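Local coordinates for IPT/TIG domain-containing protein (Bacteroides thetaiotaomicron, PDB 3TC9) that is of unknown function but probably serves as an auxiliary nutrient-binding protein, joining an immunoglobulin-like domain to a six-bladed beta-propeller, at residues B[18-23]-B[93-98]; B[33-38]-B[66-71]; B[48-53]-B[78-83]. One frame throughout, in Å; residues are numbered along the deposited sequence. Where two conformers were deposited one is given.

Overall arrangement
All three contacts lie in the N-terminal immunoglobulin-like IPT/TIG domain, well away from the centre of the beta-propeller-bearing chain, at about 34 to 42 Å from the chain's centre. Contact 2 and contact 3 are antiparallel strand pairs whose apolar faces meet, with centres about 10 Å apart: Leu67 CD2 lies 3.7 Å from Leu82 CD1, and Met34 CE packs on Ile80 and Ile52. Contact 1 links the two pairs at one side, about 11 Å from contact 2 and 9 Å from contact 3 between centres. Its strand 19-23 probably hydrogen-bonds to Tyr37, and its segment 93-98 to Leu82 and Ile80. Together they outline a beta-sandwich.

Contact 1 of 3, residues B[18-23]-B[93-98]; sequences VVISEF and ANTEAN
Thr95 faces Val18, Val19 and Ile20 where two strands of the immunoglobulin-like sandwich run in roughly the same direction, 25° apart. With their axes 6.1 Å apart at the closest, the strands meet mainly through side chains and a water. The tight part is apolar: Val18 CG2 rests on Ala93 CB at 3.7 Å, and Ile20 CG1 lies 3.9 Å from Thr95 CG2. Ile20 CD1 carries on to Ala97 N, and Leu82 helps to enclose this face. At the far end the Phe23 ring reaches Ala97 CB obliquely through CE2 (4.1 Å). The small side chains of Ala93 and Ala97 suit these places, letting larger neighbours come close to their backbone. The other side is looser: Val19 and Glu96 turn their side chains away into exposed positions. Thr95 serves both sides, since with OG1 opposite the backbone N (chi1 -168°) its methyl meets Ile20 and its hydroxyl the water. A valine in its place would lack the hydroxyl, and the water would probably be left without its partner on this side chain. The water itself accepts from Ile20 N at 2.9 Å, is hydrogen-bonded to Thr95 OG1 at 3.1 Å and donates to Glu96 O at 2.8 Å.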
loop_
_atom_site.group_PDB
_atom_site.type_symbol
_atom_site.label_atom_id
_atom_site.label_comp_id
_atom_site.label_asym_id
_atom_site.label_seq_id
_atom_site.Cartn_x
_atom_site.Cartn_y
_atom_site.Cartn_z
ATOM N N VAL B 18 44.255 2.736 15.492
ATOM C CA VAL B 18 43.196 3.580 14.976
ATOM C C VAL B 18 41.919 2.874 15.338
ATOM O O VAL B 18 41.824 1.679 15.094
ATOM C CB VAL B 18 43.299 3.870 13.465
ATOM C CG1 VAL B 18 42.259 4.905 13.025
ATOM C CG2 VAL B 18 44.700 4.340 13.109
ATOM N N VAL B 19 40.976 3.550 15.982
ATOM C CA VAL B 19 39.710 2.903 16.380
ATOM C C VAL B 19 38.558 3.892 16.315
ATOM O O VAL B 19 38.774 5.096 16.416
ATOM C CB VAL B 19 39.738 2.204 17.784
ATOM C CG1 VAL B 19 40.575 0.930 17.776
ATOM C CG2 VAL B 19 40.195 3.150 18.885
ATOM N N ILE B 20 37.340 3.367 16.150
ATOM C CA ILE B 20 36.091 4.147 16.167
ATOM C C ILE B 20 35.417 3.830 17.497
ATOM O O ILE B 20 35.297 2.656 17.825
ATOM C CB ILE B 20 35.171 3.880 14.942
ATOM C CG1 ILE B 20 35.845 4.308 13.611
ATOM C CG2 ILE B 20 33.821 4.557 15.122
ATOM C CD1 ILE B 20 35.264 3.591 12.367
ATOM N N SER B 21 35.083 4.867 18.292
ATOM C CA SER B 21 34.416 4.723 19.581
ATOM C C SER B 21 32.902 4.927 19.421
ATOM O O SER B 21 32.131 4.245 20.093
ATOM C CB SER B 21 34.992 5.680 20.620
ATOM O OG SER B 21 34.832 7.041 20.267
ATOM N N GLU B 22 32.476 5.850 18.546
ATOM C CA GLU B 22 31.057 6.079 18.278
ATOM C C GLU B 22 30.839 6.959 17.051
ATOM O O GLU B 22 31.768 7.595 16.540
ATOM C CB GLU B 22 30.292 6.666 19.508
ATOM C CG GLU B 22 30.663 8.072 19.959
ATOM C CD GLU B 22 29.973 8.533 21.230
ATOM O OE1 GLU B 22 29.906 7.734 22.193
ATOM O OE2 GLU B 22 29.518 9.702 21.270
ATOM N N PHE B 23 29.601 6.981 16.587
ATOM C CA PHE B 23 29.195 7.797 15.452
ATOM C C PHE B 23 27.796 8.348 15.678
ATOM O O PHE B 23 26.996 7.751 16.391
ATOM C CB PHE B 23 29.288 7.032 14.114
ATOM C CG PHE B 23 28.396 5.825 13.966
ATOM C CD1 PHE B 23 27.098 5.955 13.495
ATOM C CD2 PHE B 23 28.862 4.553 14.279
ATOM C CE1 PHE B 23 26.262 4.843 13.391
ATOM C CE2 PHE B 23 28.035 3.438 14.144
ATOM C CZ PHE B 23 26.735 3.595 13.713
ATOM N N ALA B 93 46.475 1.179 8.244
ATOM C CA ALA B 93 45.761 0.898 9.493
ATOM C C ALA B 93 44.295 0.802 9.176
ATOM O O ALA B 93 43.806 1.577 8.382
ATOM C CB ALA B 93 46.032 1.984 10.530
ATOM N N ASN B 94 43.633 -0.219 9.714
ATOM C CA ASN B 94 42.233 -0.517 9.490
ATOM C C ASN B 94 41.422 -0.683 10.792
ATOM O O ASN B 94 41.877 -1.332 11.747
ATOM C CB ASN B 94 42.133 -1.814 8.688
ATOM C CG ASN B 94 42.463 -1.666 7.231
ATOM O OD1 ASN B 94 41.585 -1.484 6.395
ATOM N ND2 ASN B 94 43.727 -1.817 6.885
ATOM N N THR B 95 40.183 -0.154 10.790
ATOM C CA THR B 95 39.249 -0.324 11.902
ATOM C C THR B 95 37.816 -0.417 11.351
ATOM O O THR B 95 37.584 -0.238 10.158
ATOM C CB THR B 95 39.434 0.769 13.002
ATOM O OG1 THR B 95 38.707 0.394 14.166
ATOM C CG2 THR B 95 38.978 2.143 12.567
ATOM N N GLU B 96 36.884 -0.752 12.220
ATOM C CA GLU B 96 35.478 -0.914 11.888
ATOM C C GLU B 96 34.625 -0.472 13.073
ATOM O O GLU B 96 35.051 -0.609 14.231
ATOM C CB GLU B 96 35.239 -2.402 11.563
ATOM C CG GLU B 96 34.055 -2.672 10.648
ATOM C CD GLU B 96 33.893 -4.106 10.171
ATOM O OE1 GLU B 96 34.909 -4.840 10.064
ATOM O OE2 GLU B 96 32.736 -4.474 9.855
ATOM N N ALA B 97 33.426 0.047 12.799
ATOM C CA ALA B 97 32.480 0.421 13.853
ATOM C C ALA B 97 31.734 -0.831 14.352
ATOM O O ALA B 97 31.530 -1.764 13.569
ATOM C CB ALA B 97 31.496 1.448 13.326
ATOM N N ASN B 98 31.332 -0.866 15.642
ATOM C CA ASN B 98 30.597 -2.021 16.176
ATOM C C ASN B 98 29.130 -2.048 15.747
ATOM O O ASN B 98 28.520 -3.112 15.674
ATOM C CB ASN B 98 30.646 -2.055 17.691
ATOM C CG ASN B 98 31.975 -2.436 18.231
ATOM O OD1 ASN B 98 32.563 -1.692 19.017
ATOM N ND2 ASN B 98 32.478 -3.590 17.809
HETATM O O HOH W 1 36.480 0.576 16.335
#

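Contact 2 of 3, residues B[33-38]-B[66-71]; sequences RMLLYG and SLYCVV
Met34 and Cys69 grip each other with two backbone hydrogen bonds, Met34 N to Cys69 O at 2.8 Å and Cys69 N to Met34 O at 3.0 Å. Leu36 and Leu67 repeat the arrangement two residues on, with Leu36 N 2.8 Å from Leu67 O and the return bond from Leu67 N to Leu36 O. Between these hydrogen-bonded pairs lies the non-hydrogen-bonded pair Leu35-Tyr68, where Tyr68 CA approaches Met34 O in a CA-H...O contact.

Outward from the backbone, the more exposed face carries a cation-pi contact. Arg33, extended from CG to NE, brings its guanidinium over the Tyr68 ring, with CZ 3.9 Å from the ring centroid. The two planes are inclined by 44°, so the group leans on the ring through NH2 and NE and does not lie flat. Leu35 CD1 covers the opposite face of the ring, which is thus held between a charge and a methyl. Further along, Ser66 CB sits at the edge of the Tyr37 ring, 3.7 Å from CD1; a small residue suits a place beside so broad a neighbour.

The inner face is apolar. Leu36 and Leu67 lie side by side and point the same way, their CD1 atoms 3.8 Å apart. Met34, modelled as selenomethionine, bends at chi3 (-77°), and its CE touches Val71 CG2 at 3.9 Å while SE lies near Cys69 SG. Such flexible or compact side chains fit a core that Ile52, Val50 and Phe101 fill from beyond. The mixed, partly exposed face of Arg33, Leu35, Tyr37 and Tyr68 and the buried face of Met34, Leu36, Leu67 and Cys69 fit an antiparallel strand pair in an immunoglobulin-like beta-sandwich.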
loop_
_atom_site.group_PDB
_atom_site.type_symbol
_atom_site.label_atom_id
_atom_site.label_comp_id
_atom_site.label_asym_id
_atom_site.label_seq_id
_atom_site.Cartn_x
_atom_site.Cartn_y
_atom_site.Cartn_z
ATOM N N ARG B 33 25.252 14.093 7.123
ATOM C CA ARG B 33 26.560 14.514 7.630
ATOM C C ARG B 33 26.819 13.730 8.895
ATOM O O ARG B 33 26.157 13.936 9.904
ATOM C CB ARG B 33 26.607 16.046 7.857
ATOM C CG ARG B 33 27.932 16.597 8.421
ATOM C CD ARG B 33 27.837 18.103 8.649
ATOM N NE ARG B 33 29.032 18.677 9.275
ATOM C CZ ARG B 33 30.034 19.249 8.611
ATOM N NH1 ARG B 33 30.013 19.312 7.287
ATOM N NH2 ARG B 33 31.063 19.759 9.267
HETATM N N MSE B 34 27.711 12.761 8.816
HETATM C CA MSE B 34 28.016 11.911 9.962
HETATM C C MSE B 34 29.227 12.441 10.743
HETATM O O MSE B 34 30.160 12.957 10.164
HETATM C CB MSE B 34 28.259 10.465 9.487
HETATM C CG MSE B 34 28.605 9.499 10.610
HETATM SE SE MSE B 34 29.141 7.785 9.918
HETATM C CE MSE B 34 27.328 7.086 9.464
ATOM N N LEU B 35 29.194 12.274 12.049
ATOM C CA LEU B 35 30.276 12.625 12.958
ATOM C C LEU B 35 30.832 11.344 13.591
ATOM O O LEU B 35 30.114 10.661 14.322
ATOM C CB LEU B 35 29.768 13.610 14.044
ATOM C CG LEU B 35 30.655 13.863 15.287
ATOM C CD1 LEU B 35 32.048 14.337 14.911
ATOM C CD2 LEU B 35 29.971 14.875 16.229
ATOM N N LEU B 36 32.102 11.017 13.291
ATOM C CA LEU B 36 32.769 9.860 13.881
ATOM C C LEU B 36 33.664 10.272 15.035
ATOM O O LEU B 36 34.469 11.186 14.885
ATOM C CB LEU B 36 33.641 9.120 12.853
ATOM C CG LEU B 36 33.013 8.173 11.844
ATOM C CD1 LEU B 36 34.132 7.523 10.997
ATOM C CD2 LEU B 36 32.275 7.054 12.516
ATOM N N TYR B 37 33.583 9.560 16.144
ATOM C CA TYR B 37 34.481 9.744 17.273
ATOM C C TYR B 37 35.435 8.565 17.323
ATOM O O TYR B 37 35.082 7.455 16.933
ATOM C CB TYR B 37 33.720 9.875 18.605
ATOM C CG TYR B 37 33.164 11.244 18.912
ATOM C CD1 TYR B 37 33.548 12.358 18.173
ATOM C CD2 TYR B 37 32.242 11.430 19.936
ATOM C CE1 TYR B 37 32.981 13.614 18.406
ATOM C CE2 TYR B 37 31.716 12.693 20.219
ATOM C CZ TYR B 37 32.088 13.783 19.447
ATOM O OH TYR B 37 31.587 15.034 19.705
ATOM N N GLY B 38 36.629 8.798 17.816
ATOM C CA GLY B 38 37.595 7.725 17.943
ATOM C C GLY B 38 38.951 8.201 18.379
ATOM O O GLY B 38 39.077 9.181 19.117
ATOM N N SER B 66 38.125 13.103 16.156
ATOM C CA SER B 66 36.861 13.166 15.441
ATOM C C SER B 66 37.073 13.490 13.962
ATOM O O SER B 66 38.120 14.017 13.557
ATOM C CB SER B 66 35.930 14.208 16.068
ATOM O OG SER B 66 36.520 15.492 15.988
ATOM N N LEU B 67 36.085 13.120 13.170
ATOM C CA LEU B 67 36.011 13.432 11.761
ATOM C C LEU B 67 34.550 13.531 11.331
ATOM O O LEU B 67 33.663 12.963 11.954
ATOM C CB LEU B 67 36.806 12.462 10.855
ATOM C CG LEU B 67 36.331 11.036 10.684
ATOM C CD1 LEU B 67 35.233 10.928 9.587
ATOM C CD2 LEU B 67 37.483 10.183 10.327
ATOM N N TYR B 68 34.334 14.244 10.243
ATOM C CA TYR B 68 33.068 14.393 9.567
ATOM C C TYR B 68 33.161 13.715 8.202
ATOM O O TYR B 68 34.159 13.865 7.492
ATOM C CB TYR B 68 32.734 15.881 9.391
ATOM C CG TYR B 68 32.114 16.584 10.578
ATOM C CD1 TYR B 68 30.811 16.299 10.981
ATOM C CD2 TYR B 68 32.773 17.638 11.204
ATOM C CE1 TYR B 68 30.210 16.992 12.031
ATOM C CE2 TYR B 68 32.175 18.354 12.241
ATOM C CZ TYR B 68 30.898 18.021 12.661
ATOM O OH TYR B 68 30.332 18.717 13.712
ATOM N N CYS B 69 32.132 12.965 7.839
ATOM C CA CYS B 69 32.039 12.377 6.510
ATOM C C CYS B 69 30.574 12.482 6.045
ATOM O O CYS B 69 29.709 12.878 6.832
ATOM C CB CYS B 69 32.572 10.947 6.476
ATOM S SG CYS B 69 31.671 9.805 7.536
ATOM N N VAL B 70 30.310 12.211 4.764
ATOM C CA VAL B 70 28.962 12.348 4.198
ATOM C C VAL B 70 28.500 10.976 3.731
ATOM O O VAL B 70 29.237 10.308 3.004
ATOM C CB VAL B 70 28.950 13.417 3.065
ATOM C CG1 VAL B 70 27.542 13.620 2.496
ATOM C CG2 VAL B 70 29.504 14.747 3.574
ATOM N N VAL B 71 27.315 10.527 4.211
ATOM C CA VAL B 71 26.784 9.207 3.856
ATOM C C VAL B 71 26.510 9.174 2.334
ATOM O O VAL B 71 25.784 10.018 1.825
ATOM C CB VAL B 71 25.554 8.806 4.698
ATOM C CG1 VAL B 71 24.876 7.562 4.127
ATOM C CG2 VAL B 71 25.969 8.574 6.146
#

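Contact 3 of 3, residues B[48-53]-B[78-83]; sequences IKVTIG and GDIKLS
Ile52 and Ile80 lie side by side, pointing the same way, on the buried face of an antiparallel strand pair. Ile52 starts from a CA that makes a CA-H...O contact with Asp79 O, and the chain forks at CB. With CG2 opposite the backbone N and CG1 opposite the carbonyl carbon (chi1 -54°), CG2 settles on Gly78 CA at 4.1 Å and CG1 on Ile80 CG1. The tip, CD1, passes beyond this strand pair to Met34 CE and Val71 CG2 across the core. A beta-branched residue suits the place because one branch packs on the neighbouring strand while the longer one fills the interior.

Val50 and Leu82 continue the buried face, Val50 CG2 lying 4.2 Å from Leu82 CD1, which also meets Ile48 CG2. The backbones are joined by pairs of bonds between Lys49 and Ser83 and between Thr51 and Lys81; the Lys81 N to Thr51 O bond is 2.8 Å long and almost straight, at 177°. A last bond runs from Gly53 N to Asp79 O (2.8 Å). Gly53 has a positive phi (56°), and any CB there would crowd Gly78 N, so glycine is well suited; Asp79 OD1 comes within 3.4 Å of Gly53 CA.

On the face of Lys49, Thr51, Lys81 and Ser83, Thr51 CB packs on Lys81 CB, the lysine ends reach acids, Lys49 to Glu91 and Lys81 to Glu96, and the buried Ser83 meets the Asn94 side chain through OG. This pair forms part of one layer of the IPT/TIG beta-sandwich, which strand 91-96 extends beside 80-85.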
loop_
_atom_site.group_PDB
_atom_site.type_symbol
_atom_site.label_atom_id
_atom_site.label_comp_id
_atom_site.label_asym_id
_atom_site.label_seq_id
_atom_site.Cartn_x
_atom_site.Cartn_y
_atom_site.Cartn_z
ATOM N N ILE B 48 42.605 9.642 4.912
ATOM C CA ILE B 48 41.499 8.945 5.594
ATOM C C ILE B 48 40.526 8.411 4.553
ATOM O O ILE B 48 40.076 9.159 3.688
ATOM C CB ILE B 48 40.755 9.788 6.662
ATOM C CG1 ILE B 48 41.751 10.544 7.594
ATOM C CG2 ILE B 48 39.792 8.904 7.465
ATOM C CD1 ILE B 48 41.090 11.526 8.548
ATOM N N LYS B 49 40.205 7.116 4.653
ATOM C CA LYS B 49 39.224 6.470 3.781
ATOM C C LYS B 49 38.109 5.882 4.633
ATOM O O LYS B 49 38.360 4.976 5.434
ATOM C CB LYS B 49 39.873 5.386 2.897
ATOM C CG LYS B 49 38.879 4.618 2.034
ATOM C CD LYS B 49 39.552 3.798 0.942
ATOM C CE LYS B 49 39.882 2.381 1.376
ATOM N NZ LYS B 49 40.989 1.816 0.550
ATOM N N VAL B 50 36.880 6.401 4.463
ATOM C CA VAL B 50 35.710 5.840 5.146
ATOM C C VAL B 50 34.832 5.126 4.085
ATOM O O VAL B 50 34.586 5.654 3.012
ATOM C CB VAL B 50 34.937 6.908 5.966
ATOM C CG1 VAL B 50 33.681 6.319 6.617
ATOM C CG2 VAL B 50 35.847 7.541 7.022
ATOM N N THR B 51 34.404 3.920 4.393
ATOM C CA THR B 51 33.524 3.074 3.589
ATOM C C THR B 51 32.267 2.806 4.405
ATOM O O THR B 51 32.400 2.312 5.522
ATOM C CB THR B 51 34.230 1.749 3.209
ATOM O OG1 THR B 51 35.620 1.960 2.903
ATOM C CG2 THR B 51 33.540 1.030 2.069
ATOM N N ILE B 52 31.074 3.160 3.894
ATOM C CA ILE B 52 29.777 2.910 4.580
ATOM C C ILE B 52 28.944 2.025 3.628
ATOM O O ILE B 52 28.717 2.407 2.485
ATOM C CB ILE B 52 29.019 4.222 5.002
ATOM C CG1 ILE B 52 29.910 5.159 5.854
ATOM C CG2 ILE B 52 27.708 3.880 5.762
ATOM C CD1 ILE B 52 29.300 6.561 6.166
ATOM N N GLY B 53 28.545 0.858 4.084
ATOM C CA GLY B 53 27.783 -0.093 3.274
ATOM C C GLY B 53 28.468 -0.490 1.971
ATOM O O GLY B 53 27.793 -0.653 0.951
ATOM N N GLY B 78 24.888 -0.055 5.897
ATOM C CA GLY B 78 25.285 0.781 7.018
ATOM C C GLY B 78 26.527 0.352 7.785
ATOM O O GLY B 78 26.838 0.974 8.796
ATOM N N ASP B 79 27.250 -0.713 7.340
ATOM C CA ASP B 79 28.495 -1.133 8.011
ATOM C C ASP B 79 29.577 -0.082 7.723
ATOM O O ASP B 79 29.743 0.315 6.576
ATOM C CB ASP B 79 28.947 -2.565 7.626
ATOM C CG ASP B 79 29.305 -2.798 6.169
ATOM O OD1 ASP B 79 28.380 -2.745 5.310
ATOM O OD2 ASP B 79 30.500 -3.102 5.888
ATOM N N ILE B 80 30.230 0.426 8.771
ATOM C CA ILE B 80 31.236 1.491 8.687
ATOM C C ILE B 80 32.665 0.960 8.881
ATOM O O ILE B 80 33.003 0.426 9.947
ATOM C CB ILE B 80 30.937 2.642 9.703
ATOM C CG1 ILE B 80 29.546 3.250 9.462
ATOM C CG2 ILE B 80 32.034 3.723 9.668
ATOM C CD1 ILE B 80 28.982 3.860 10.607
ATOM N N LYS B 81 33.509 1.178 7.855
ATOM C CA LYS B 81 34.929 0.831 7.851
ATOM C C LYS B 81 35.743 2.097 7.692
ATOM O O LYS B 81 35.302 3.017 7.014
ATOM C CB LYS B 81 35.259 -0.158 6.721
ATOM C CG LYS B 81 34.556 -1.511 6.844
ATOM C CD LYS B 81 35.058 -2.445 5.762
ATOM C CE LYS B 81 34.326 -3.766 5.730
ATOM N NZ LYS B 81 34.607 -4.614 6.915
ATOM N N LEU B 82 36.888 2.172 8.357
ATOM C CA LEU B 82 37.812 3.309 8.270
ATOM C C LEU B 82 39.249 2.786 8.063
ATOM O O LEU B 82 39.679 1.853 8.746
ATOM C CB LEU B 82 37.732 4.213 9.522
ATOM C CG LEU B 82 38.665 5.438 9.575
ATOM C CD1 LEU B 82 38.083 6.502 10.441
ATOM C CD2 LEU B 82 40.033 5.083 10.150
ATOM N N SER B 83 39.978 3.413 7.143
ATOM C CA SER B 83 41.372 3.104 6.867
ATOM C C SER B 83 42.164 4.370 6.844
ATOM O O SER B 83 41.686 5.387 6.322
ATOM C CB SER B 83 41.522 2.397 5.518
ATOM O OG SER B 83 41.138 1.038 5.573
#